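Local coordinates for protein hemolysin BL lytic component L1 (Bacillus cereus, PDB 7NMQ) that is the L1 lytic component of the haemolysin BL enterotoxin and probably acts with its partner components to form alpha-helical pores in host cell membranes, at residues 81-92 and 347-358; 39-48 and 162-170. All blocks are in the same frame, centred on the assembly; numbering follows the deposited sequence.

Interaction 1: residues 81-92 and 347-358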
loop_
_atom_site.group_PDB
_atom_site.type_symbol
_atom_site.label_atom_id
_atom_site.label_comp_id
_atom_site.label_asym_id
_atom_site.label_seq_id
_atom_site.Cartn_x
_atom_site.Cartn_y
_atom_site.Cartn_z
ATOM N N ALA A 81 -5.719 -8.873 -6.369
ATOM C CA ALA A 81 -4.546 -9.715 -6.680
ATOM C C ALA A 81 -4.988 -11.168 -6.888
ATOM O O ALA A 81 -4.449 -11.837 -7.783
ATOM C CB ALA A 81 -3.454 -9.624 -5.655
ATOM N N ARG A 82 -5.880 -11.692 -6.052
ATOM C CA ARG A 82 -6.378 -13.072 -6.192
ATOM C C ARG A 82 -7.009 -13.214 -7.586
ATOM O O ARG A 82 -6.869 -14.279 -8.187
ATOM C CB ARG A 82 -7.393 -13.369 -5.078
ATOM C CG ARG A 82 -8.027 -14.750 -5.122
ATOM C CD ARG A 82 -7.061 -15.905 -5.303
ATOM N NE ARG A 82 -6.088 -15.909 -4.236
ATOM C CZ ARG A 82 -5.050 -16.730 -4.108
ATOM N NH1 ARG A 82 -4.800 -17.678 -4.999
ATOM N NH2 ARG A 82 -4.259 -16.580 -3.053
ATOM N N ASN A 83 -7.706 -12.204 -8.076
ATOM C CA ASN A 83 -8.334 -12.290 -9.424
ATOM C C ASN A 83 -7.261 -12.436 -10.507
ATOM O O ASN A 83 -7.512 -13.122 -11.485
ATOM C CB ASN A 83 -9.227 -11.087 -9.684
ATOM C CG ASN A 83 -10.473 -11.107 -8.840
ATOM O OD1 ASN A 83 -10.830 -12.136 -8.241
ATOM N ND2 ASN A 83 -11.136 -9.948 -8.796
ATOM N N ILE A 84 -6.089 -11.868 -10.317
ATOM C CA ILE A 84 -4.960 -12.027 -11.269
ATOM C C ILE A 84 -4.507 -13.478 -11.214
ATOM O O ILE A 84 -4.294 -14.119 -12.252
ATOM C CB ILE A 84 -3.857 -11.001 -10.961
ATOM C CG1 ILE A 84 -4.414 -9.604 -11.236
ATOM C CG2 ILE A 84 -2.621 -11.320 -11.768
ATOM C CD1 ILE A 84 -3.528 -8.476 -10.788
ATOM N N VAL A 85 -4.292 -14.000 -10.003
ATOM C CA VAL A 85 -3.919 -15.420 -9.845
ATOM C C VAL A 85 -4.972 -16.285 -10.542
ATOM O O VAL A 85 -4.596 -17.239 -11.269
ATOM C CB VAL A 85 -3.784 -15.833 -8.373
ATOM C CG1 VAL A 85 -3.508 -17.333 -8.272
ATOM C CG2 VAL A 85 -2.719 -15.032 -7.632
ATOM N N ASN A 86 -6.248 -16.041 -10.303
ATOM C CA ASN A 86 -7.317 -16.905 -10.854
ATOM C C ASN A 86 -7.349 -16.774 -12.379
ATOM O O ASN A 86 -7.703 -17.772 -13.031
ATOM C CB ASN A 86 -8.637 -16.578 -10.205
ATOM C CG ASN A 86 -8.691 -17.133 -8.794
ATOM O OD1 ASN A 86 -8.100 -18.165 -8.511
ATOM N ND2 ASN A 86 -9.557 -16.600 -7.990
ATOM N N TYR A 87 -7.020 -15.633 -12.929
ATOM C CA TYR A 87 -7.001 -15.494 -14.415
ATOM C C TYR A 87 -5.854 -16.350 -14.942
ATOM O O TYR A 87 -6.025 -17.095 -15.908
ATOM C CB TYR A 87 -6.879 -14.045 -14.868
ATOM C CG TYR A 87 -6.974 -14.014 -16.376
ATOM C CD1 TYR A 87 -8.200 -13.968 -17.010
ATOM C CD2 TYR A 87 -5.834 -14.147 -17.155
ATOM C CE1 TYR A 87 -8.272 -14.027 -18.391
ATOM C CE2 TYR A 87 -5.904 -14.171 -18.544
ATOM C CZ TYR A 87 -7.136 -14.128 -19.161
ATOM O OH TYR A 87 -7.281 -14.205 -20.529
ATOM N N ASP A 88 -4.701 -16.340 -14.303
ATOM C CA ASP A 88 -3.616 -17.230 -14.743
ATOM C C ASP A 88 -4.096 -18.676 -14.696
ATOM O O ASP A 88 -3.846 -19.442 -15.645
ATOM C CB ASP A 88 -2.360 -17.115 -13.881
ATOM C CG ASP A 88 -1.304 -18.129 -14.315
ATOM O OD1 ASP A 88 -0.929 -18.108 -15.501
ATOM O OD2 ASP A 88 -0.781 -18.878 -13.411
ATOM N N GLU A 89 -4.754 -19.099 -13.611
ATOM C CA GLU A 89 -5.185 -20.520 -13.510
ATOM C C GLU A 89 -6.184 -20.796 -14.644
ATOM O O GLU A 89 -6.102 -21.887 -15.243
ATOM C CB GLU A 89 -5.777 -20.857 -12.145
ATOM C CG GLU A 89 -4.885 -20.404 -10.998
ATOM C CD GLU A 89 -4.099 -21.422 -10.176
ATOM O OE1 GLU A 89 -4.671 -21.986 -9.233
ATOM O OE2 GLU A 89 -2.897 -21.573 -10.414
ATOM N N GLN A 90 -7.073 -19.857 -14.975
ATOM C CA GLN A 90 -8.033 -20.105 -16.073
ATOM C C GLN A 90 -7.259 -20.193 -17.393
ATOM O O GLN A 90 -7.533 -21.107 -18.172
ATOM C CB GLN A 90 -9.078 -18.998 -16.129
ATOM C CG GLN A 90 -10.181 -19.327 -17.115
ATOM C CD GLN A 90 -11.293 -18.322 -17.164
ATOM O OE1 GLN A 90 -11.297 -17.336 -16.473
ATOM N NE2 GLN A 90 -12.298 -18.598 -17.950
ATOM N N PHE A 91 -6.382 -19.263 -17.673
ATOM C CA PHE A 91 -5.613 -19.216 -18.946
ATOM C C PHE A 91 -4.818 -20.520 -19.089
ATOM O O PHE A 91 -4.861 -21.175 -20.146
ATOM C CB PHE A 91 -4.700 -17.997 -18.989
ATOM C CG PHE A 91 -4.078 -17.817 -20.336
ATOM C CD1 PHE A 91 -2.955 -18.512 -20.695
ATOM C CD2 PHE A 91 -4.769 -17.135 -21.325
ATOM C CE1 PHE A 91 -2.447 -18.402 -21.980
ATOM C CE2 PHE A 91 -4.256 -17.002 -22.597
ATOM C CZ PHE A 91 -3.098 -17.647 -22.927
ATOM N N GLN A 92 -4.146 -20.944 -18.002
ATOM C CA GLN A 92 -3.293 -22.154 -18.082
ATOM C C GLN A 92 -4.179 -23.351 -18.383
ATOM O O GLN A 92 -3.749 -24.260 -19.109
ATOM C CB GLN A 92 -2.518 -22.416 -16.804
ATOM C CG GLN A 92 -1.544 -21.309 -16.431
ATOM C CD GLN A 92 -0.443 -21.112 -17.438
ATOM O OE1 GLN A 92 -0.028 -22.068 -18.107
ATOM N NE2 GLN A 92 0.061 -19.888 -17.510
ATOM N N TRP A 347 1.793 -14.922 -18.164
ATOM C CA TRP A 347 0.815 -15.194 -17.090
ATOM C C TRP A 347 1.440 -16.086 -16.015
ATOM O O TRP A 347 1.278 -15.768 -14.816
ATOM C CB TRP A 347 -0.485 -15.770 -17.631
ATOM C CG TRP A 347 -1.384 -14.721 -18.197
ATOM C CD1 TRP A 347 -1.676 -14.480 -19.514
ATOM C CD2 TRP A 347 -2.058 -13.700 -17.442
ATOM N NE1 TRP A 347 -2.509 -13.406 -19.618
ATOM C CE2 TRP A 347 -2.746 -12.899 -18.370
ATOM C CE3 TRP A 347 -2.155 -13.435 -16.071
ATOM C CZ2 TRP A 347 -3.542 -11.846 -17.985
ATOM C CZ3 TRP A 347 -2.928 -12.365 -15.703
ATOM C CH2 TRP A 347 -3.612 -11.582 -16.643
ATOM N N ASN A 348 2.171 -17.122 -16.386
ATOM C CA ASN A 348 2.779 -17.997 -15.358
ATOM C C ASN A 348 3.779 -17.163 -14.547
ATOM O O ASN A 348 3.855 -17.345 -13.314
ATOM C CB ASN A 348 3.426 -19.215 -15.990
ATOM C CG ASN A 348 4.129 -20.024 -14.943
ATOM O OD1 ASN A 348 3.497 -20.561 -14.034
ATOM N ND2 ASN A 348 5.444 -19.989 -15.003
ATOM N N ASP A 349 4.444 -16.216 -15.201
ATOM C CA ASP A 349 5.516 -15.409 -14.569
ATOM C C ASP A 349 4.951 -14.496 -13.472
ATOM O O ASP A 349 5.689 -14.146 -12.587
ATOM C CB ASP A 349 6.287 -14.610 -15.623
ATOM C CG ASP A 349 7.267 -13.601 -15.054
ATOM O OD1 ASP A 349 8.330 -14.027 -14.602
ATOM O OD2 ASP A 349 6.936 -12.386 -15.031
ATOM N N ILE A 350 3.686 -14.119 -13.525
ATOM C CA ILE A 350 3.088 -13.164 -12.558
ATOM C C ILE A 350 2.412 -13.920 -11.411
ATOM O O ILE A 350 2.070 -13.290 -10.420
ATOM C CB ILE A 350 2.120 -12.223 -13.296
ATOM C CG1 ILE A 350 1.925 -10.917 -12.559
ATOM C CG2 ILE A 350 0.791 -12.878 -13.587
ATOM C CD1 ILE A 350 1.065 -9.948 -13.311
ATOM N N HIS A 351 2.199 -15.217 -11.552
ATOM C CA HIS A 351 1.346 -16.003 -10.615
ATOM C C HIS A 351 1.824 -15.927 -9.166
ATOM O O HIS A 351 1.032 -15.546 -8.303
ATOM C CB HIS A 351 1.340 -17.468 -11.031
ATOM C CG HIS A 351 0.329 -18.309 -10.324
ATOM N ND1 HIS A 351 0.440 -18.720 -9.019
ATOM C CD2 HIS A 351 -0.761 -18.935 -10.823
ATOM C CE1 HIS A 351 -0.570 -19.518 -8.720
ATOM N NE2 HIS A 351 -1.330 -19.655 -9.811
ATOM N N LYS A 352 3.066 -16.301 -8.903
ATOM C CA LYS A 352 3.559 -16.407 -7.495
ATOM C C LYS A 352 3.554 -15.031 -6.819
ATOM O O LYS A 352 3.155 -14.930 -5.648
ATOM C CB LYS A 352 4.941 -17.042 -7.499
ATOM C CG LYS A 352 4.896 -18.539 -7.745
ATOM C CD LYS A 352 6.211 -19.193 -7.480
ATOM C CE LYS A 352 6.269 -20.635 -7.924
ATOM N NZ LYS A 352 7.476 -21.305 -7.383
ATOM N N ASP A 353 3.890 -13.978 -7.563
ATOM C CA ASP A 353 3.955 -12.614 -6.980
ATOM C C ASP A 353 2.538 -12.086 -6.701
ATOM O O ASP A 353 2.308 -11.420 -5.664
ATOM C CB ASP A 353 4.825 -11.746 -7.876
ATOM C CG ASP A 353 6.301 -12.110 -7.708
ATOM O OD1 ASP A 353 6.692 -12.616 -6.597
ATOM O OD2 ASP A 353 7.047 -11.937 -8.662
ATOM N N ALA A 354 1.593 -12.310 -7.616
ATOM C CA ALA A 354 0.183 -11.957 -7.375
ATOM C C ALA A 354 -0.318 -12.718 -6.148
ATOM O O ALA A 354 -1.065 -12.149 -5.338
ATOM C CB ALA A 354 -0.668 -12.234 -8.588
ATOM N N GLU A 355 0.063 -13.983 -6.024
ATOM C CA GLU A 355 -0.376 -14.830 -4.906
ATOM C C GLU A 355 0.127 -14.159 -3.609
ATOM O O GLU A 355 -0.638 -14.050 -2.619
ATOM C CB GLU A 355 0.223 -16.215 -5.091
ATOM C CG GLU A 355 -0.031 -17.117 -3.933
ATOM C CD GLU A 355 -1.406 -17.727 -3.852
ATOM O OE1 GLU A 355 -2.020 -17.913 -4.910
ATOM O OE2 GLU A 355 -1.822 -18.087 -2.714
ATOM N N PHE A 356 1.375 -13.697 -3.593
ATOM C CA PHE A 356 1.964 -13.024 -2.408
ATOM C C PHE A 356 1.127 -11.813 -2.018
ATOM O O PHE A 356 0.781 -11.662 -0.813
ATOM C CB PHE A 356 3.418 -12.640 -2.630
ATOM C CG PHE A 356 3.995 -11.938 -1.429
ATOM C CD1 PHE A 356 3.779 -10.583 -1.224
ATOM C CD2 PHE A 356 4.699 -12.643 -0.463
ATOM C CE1 PHE A 356 4.339 -9.925 -0.127
ATOM C CE2 PHE A 356 5.240 -11.994 0.636
ATOM C CZ PHE A 356 5.058 -10.630 0.808
ATOM N N ILE A 357 0.789 -10.981 -2.998
ATOM C CA ILE A 357 0.067 -9.713 -2.695
ATOM C C ILE A 357 -1.348 -10.021 -2.203
ATOM O O ILE A 357 -1.947 -9.178 -1.480
ATOM C CB ILE A 357 0.083 -8.761 -3.907
ATOM C CG1 ILE A 357 1.527 -8.356 -4.172
ATOM C CG2 ILE A 357 -0.830 -7.553 -3.703
ATOM C CD1 ILE A 357 1.754 -7.567 -5.398
ATOM N N SER A 358 -1.922 -11.146 -2.603
ATOM C CA SER A 358 -3.297 -11.541 -2.237
ATOM C C SER A 358 -3.403 -11.993 -0.778
ATOM O O SER A 358 -4.531 -12.283 -0.348
ATOM C CB SER A 358 -3.811 -12.639 -3.119
ATOM O OG SER A 358 -3.232 -13.898 -2.841
HETATM O O HOH W 1 -6.434 -14.171 -1.624
HETATM O O HOH W 2 0.888 -20.860 -13.725
#

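Interaction 2: residues 39-48 and 162-170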
loop_
_atom_site.group_PDB
_atom_site.type_symbol
_atom_site.label_atom_id
_atom_site.label_comp_id
_atom_site.label_asym_id
_atom_site.label_seq_id
_atom_site.Cartn_x
_atom_site.Cartn_y
_atom_site.Cartn_z
ATOM N N LEU A 39 -2.964 13.719 29.339
ATOM C CA LEU A 39 -2.782 15.083 29.905
ATOM C C LEU A 39 -3.499 15.194 31.242
ATOM O O LEU A 39 -3.958 16.294 31.608
ATOM C CB LEU A 39 -3.277 16.111 28.896
ATOM C CG LEU A 39 -2.265 16.343 27.780
ATOM C CD1 LEU A 39 -2.916 17.081 26.638
ATOM C CD2 LEU A 39 -1.024 17.086 28.284
ATOM N N SER A 40 -3.606 14.098 31.968
ATOM C CA SER A 40 -4.279 14.110 33.282
ATOM C C SER A 40 -3.432 14.920 34.273
ATOM O O SER A 40 -2.201 14.843 34.225
ATOM C CB SER A 40 -4.527 12.728 33.764
ATOM O OG SER A 40 -3.300 12.101 34.072
ATOM N N ASN A 41 -4.097 15.687 35.131
ATOM C CA ASN A 41 -3.478 16.508 36.205
ATOM C C ASN A 41 -2.630 17.623 35.612
ATOM O O ASN A 41 -1.699 18.094 36.260
ATOM C CB ASN A 41 -2.635 15.669 37.175
ATOM C CG ASN A 41 -2.335 16.416 38.462
ATOM O OD1 ASN A 41 -3.245 16.963 39.065
ATOM N ND2 ASN A 41 -1.080 16.462 38.891
ATOM N N ILE A 42 -2.995 18.099 34.430
ATOM C CA ILE A 42 -2.454 19.343 33.858
ATOM C C ILE A 42 -3.657 20.244 33.672
ATOM O O ILE A 42 -4.665 19.780 33.096
ATOM C CB ILE A 42 -1.679 19.060 32.577
ATOM C CG1 ILE A 42 -0.450 18.232 32.954
ATOM C CG2 ILE A 42 -1.327 20.340 31.822
ATOM C CD1 ILE A 42 0.305 17.713 31.803
ATOM N N ASP A 43 -3.583 21.443 34.253
ATOM C CA ASP A 43 -4.710 22.402 34.153
ATOM C C ASP A 43 -4.686 23.006 32.752
ATOM O O ASP A 43 -3.787 23.781 32.452
ATOM C CB ASP A 43 -4.700 23.493 35.220
ATOM C CG ASP A 43 -5.918 24.413 35.156
ATOM O OD1 ASP A 43 -6.885 24.115 34.384
ATOM O OD2 ASP A 43 -5.917 25.397 35.923
ATOM N N LEU A 44 -5.671 22.657 31.949
ATOM C CA LEU A 44 -5.772 23.144 30.553
ATOM C C LEU A 44 -6.883 24.176 30.440
ATOM O O LEU A 44 -7.082 24.691 29.296
ATOM C CB LEU A 44 -6.087 21.958 29.639
ATOM C CG LEU A 44 -5.134 20.782 29.698
ATOM C CD1 LEU A 44 -5.679 19.646 28.860
ATOM C CD2 LEU A 44 -3.757 21.209 29.227
ATOM N N GLY A 45 -7.570 24.456 31.550
ATOM C CA GLY A 45 -8.795 25.257 31.505
ATOM C C GLY A 45 -9.919 24.510 30.811
ATOM O O GLY A 45 -9.726 23.382 30.318
ATOM N N SER A 46 -11.094 25.101 30.761
ATOM C CA SER A 46 -12.265 24.425 30.179
ATOM C C SER A 46 -12.019 24.248 28.684
ATOM O O SER A 46 -12.456 23.224 28.139
ATOM C CB SER A 46 -13.510 25.189 30.467
ATOM O OG SER A 46 -13.881 24.993 31.823
ATOM N N GLU A 47 -11.381 25.228 28.052
ATOM C CA GLU A 47 -11.151 25.196 26.576
ATOM C C GLU A 47 -10.290 23.972 26.267
ATOM O O GLU A 47 -10.671 23.109 25.450
ATOM C CB GLU A 47 -10.456 26.449 26.059
ATOM C CG GLU A 47 -10.117 26.369 24.580
ATOM C CD GLU A 47 -11.283 26.243 23.625
ATOM O OE1 GLU A 47 -12.421 26.615 24.020
ATOM O OE2 GLU A 47 -11.042 25.814 22.451
ATOM N N GLY A 48 -9.207 23.821 27.026
ATOM C CA GLY A 48 -8.287 22.698 26.856
ATOM C C GLY A 48 -8.932 21.373 27.208
ATOM O O GLY A 48 -8.678 20.375 26.541
ATOM N N LEU A 162 -5.001 22.470 21.044
ATOM C CA LEU A 162 -4.442 22.094 22.344
ATOM C C LEU A 162 -2.959 22.420 22.361
ATOM O O LEU A 162 -2.435 22.802 23.429
ATOM C CB LEU A 162 -4.717 20.623 22.585
ATOM C CG LEU A 162 -4.223 20.106 23.907
ATOM C CD1 LEU A 162 -4.895 20.842 25.050
ATOM C CD2 LEU A 162 -4.448 18.621 23.960
ATOM N N THR A 163 -2.253 22.332 21.238
ATOM C CA THR A 163 -0.821 22.639 21.258
ATOM C C THR A 163 -0.626 24.088 21.677
ATOM O O THR A 163 0.339 24.382 22.400
ATOM C CB THR A 163 -0.132 22.348 19.924
ATOM O OG1 THR A 163 -0.387 20.987 19.582
ATOM C CG2 THR A 163 1.348 22.608 20.023
ATOM N N ALA A 164 -1.459 25.025 21.236
ATOM C CA ALA A 164 -1.247 26.436 21.610
ATOM C C ALA A 164 -1.470 26.618 23.120
ATOM O O ALA A 164 -0.806 27.454 23.732
ATOM C CB ALA A 164 -2.196 27.303 20.832
ATOM N N ILE A 165 -2.361 25.846 23.720
ATOM C CA ILE A 165 -2.550 25.930 25.186
ATOM C C ILE A 165 -1.271 25.429 25.850
ATOM O O ILE A 165 -0.725 26.093 26.751
ATOM C CB ILE A 165 -3.785 25.154 25.643
ATOM C CG1 ILE A 165 -5.033 25.812 25.080
ATOM C CG2 ILE A 165 -3.843 25.019 27.150
ATOM C CD1 ILE A 165 -6.256 25.008 25.272
ATOM N N LEU A 166 -0.747 24.307 25.417
ATOM C CA LEU A 166 0.476 23.792 26.018
ATOM C C LEU A 166 1.649 24.748 25.758
ATOM O O LEU A 166 2.474 24.965 26.680
ATOM C CB LEU A 166 0.740 22.393 25.485
ATOM C CG LEU A 166 -0.308 21.348 25.819
ATOM C CD1 LEU A 166 0.024 20.034 25.132
ATOM C CD2 LEU A 166 -0.436 21.148 27.320
ATOM N N ALA A 167 1.769 25.339 24.573
ATOM C CA ALA A 167 2.838 26.295 24.242
ATOM C C ALA A 167 2.683 27.569 25.077
ATOM O O ALA A 167 3.673 28.234 25.349
ATOM C CB ALA A 167 2.792 26.612 22.759
ATOM N N GLY A 168 1.463 27.881 25.508
ATOM C CA GLY A 168 1.257 29.008 26.414
ATOM C C GLY A 168 1.882 28.716 27.768
ATOM O O GLY A 168 2.352 29.634 28.439
ATOM N N GLN A 169 1.952 27.463 28.146
ATOM C CA GLN A 169 2.566 27.023 29.422
ATOM C C GLN A 169 4.078 26.824 29.322
ATOM O O GLN A 169 4.741 26.940 30.367
ATOM C CB GLN A 169 1.949 25.717 29.909
ATOM C CG GLN A 169 0.461 25.816 30.134
ATOM C CD GLN A 169 -0.153 24.553 30.672
ATOM O OE1 GLN A 169 0.520 23.553 30.917
ATOM N NE2 GLN A 169 -1.455 24.620 30.893
ATOM N N GLN A 170 4.625 26.406 28.179
ATOM C CA GLN A 170 6.063 26.038 28.006
ATOM C C GLN A 170 6.550 26.531 26.648
ATOM O O GLN A 170 6.043 26.044 25.598
ATOM C CB GLN A 170 6.278 24.531 28.126
ATOM C CG GLN A 170 5.988 24.002 29.524
ATOM C CD GLN A 170 6.552 22.627 29.786
ATOM O OE1 GLN A 170 5.884 21.772 30.364
ATOM N NE2 GLN A 170 7.797 22.415 29.405
#

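Interaction 1: residues 81-92 and 347-358
The helical segments 81-92 and 347-357 run antiparallel, their N-to-C directions 151° apart and their axes 7.9 Å from each other at closest approach, with A81 facing S358, V85 facing H351 and D88 facing W347. A354 CB packs 3.6 Å from V85 CG2 and also meets I84 CG2, while A81 CB touches I357 CG2; both alanines let the backbones come near. Near the start of 347-358 the indole of W347 is a knob in the hole formed by I84, Y87, D88 and F91. Y87 lays CD2 and CE2 over one indole face, CD2 lying 3.4 Å from W347 CZ2, with the two ring planes inclined at 49°; I84 CG2 touches the indole edge, and W347 CD1 lies over one face of F91, the two rings slid apart so that they barely overlap. W347 NE1 is satisfied by L5 O, while W311 and M314 of helix 275-325 also touch the tryptophan. This single knob-into-hole contact lies within the elongated helical bundle of a ClyA-like toxin.

Polar groups border the apolar seam. R82 grips E355 end-on, NH1 to OE1 at 2.8 Å and NH2 to OE2 at 2.9 Å; the second bond is nearly straight but meets OE2 from above the carboxylate plane. K359 is a further salt-bridge partner of OE2, so two cations probably stabilise the carboxylate's charge. Water links R82 NE to S358 O. With CG anti to the backbone N (chi1 -169°), the H351 imidazole swings across the helix surface: V85 CG1 makes a CH-pi contact over its face, and NE2 points at OE2 of E89, a very short and therefore doubtful hydrogen bond, since E89 has two conformers. D88 OD1 accepts from Q92 NE2 at 2.9 Å, and a second water joins D88 OD2 to N348 OD1.

Interaction 2: residues 39-48 and 162-170
L39 and L162 reach toward each other tip to tip, and their methyls CD1 and CD2, respectively, meet at a tight 3.4 Å. The turn and helix start of 39-48 fold round one side of the short helix 162-169, whose residues L162, I165, L166 and Q169 supply the bumps. L44 presents a two-pronged end, CD1 against L162 CD1 and CD2 against L166 CD2 (3.8 Å). Its CG lies anti to the carbonyl carbon (chi1 -56°), which carries both methyls toward the helix. I165 fills the hollow at G48: its CD1 lies 3.5 Å from G48 CA, a close fit allowed by the missing side chain, with the E47 side chain crossing it at about a right angle and touching I165 CD1 through CG. L52, on the next turn of helix 45-103, touches both L39 and L44, and L51 touches I165, so the leucine-rich patch runs on along that helix.

At the outer margin Q169 stretches its extended side chain past I42, whose CG2 lies 3.8 Å from Q169 OE1, and NE2 gives a weak, bent hydrogen bond to D43 O. D43 also makes a capping bond just ahead of helix 45-103, its OD1 accepting from G45 N at 2.9 Å. With one weak polar link beside several methyl contacts, the join appears to depend mainly on apolar burial and shape fit.

How the interactions relate
Interactions 1 and 2 lie on opposite sides of the chain's centre, their own centres 54 Å apart and their nearest atoms about 37 Å from each other. Helix 45-103 is common to both: interaction 2 uses its first turn and the loop before it, interaction 1 a part farther along. In chain order the segments alternate, 39-48, 81-92, 162-170 and 347-358, so the two closures cross. One long helix is thus packed near its start against the short helix 161-169 and, farther on, against the C-terminal helix 330-357. Helix 275-325 also touches residues of both contacts, tying distant parts of the elongated bundle to the same long helices.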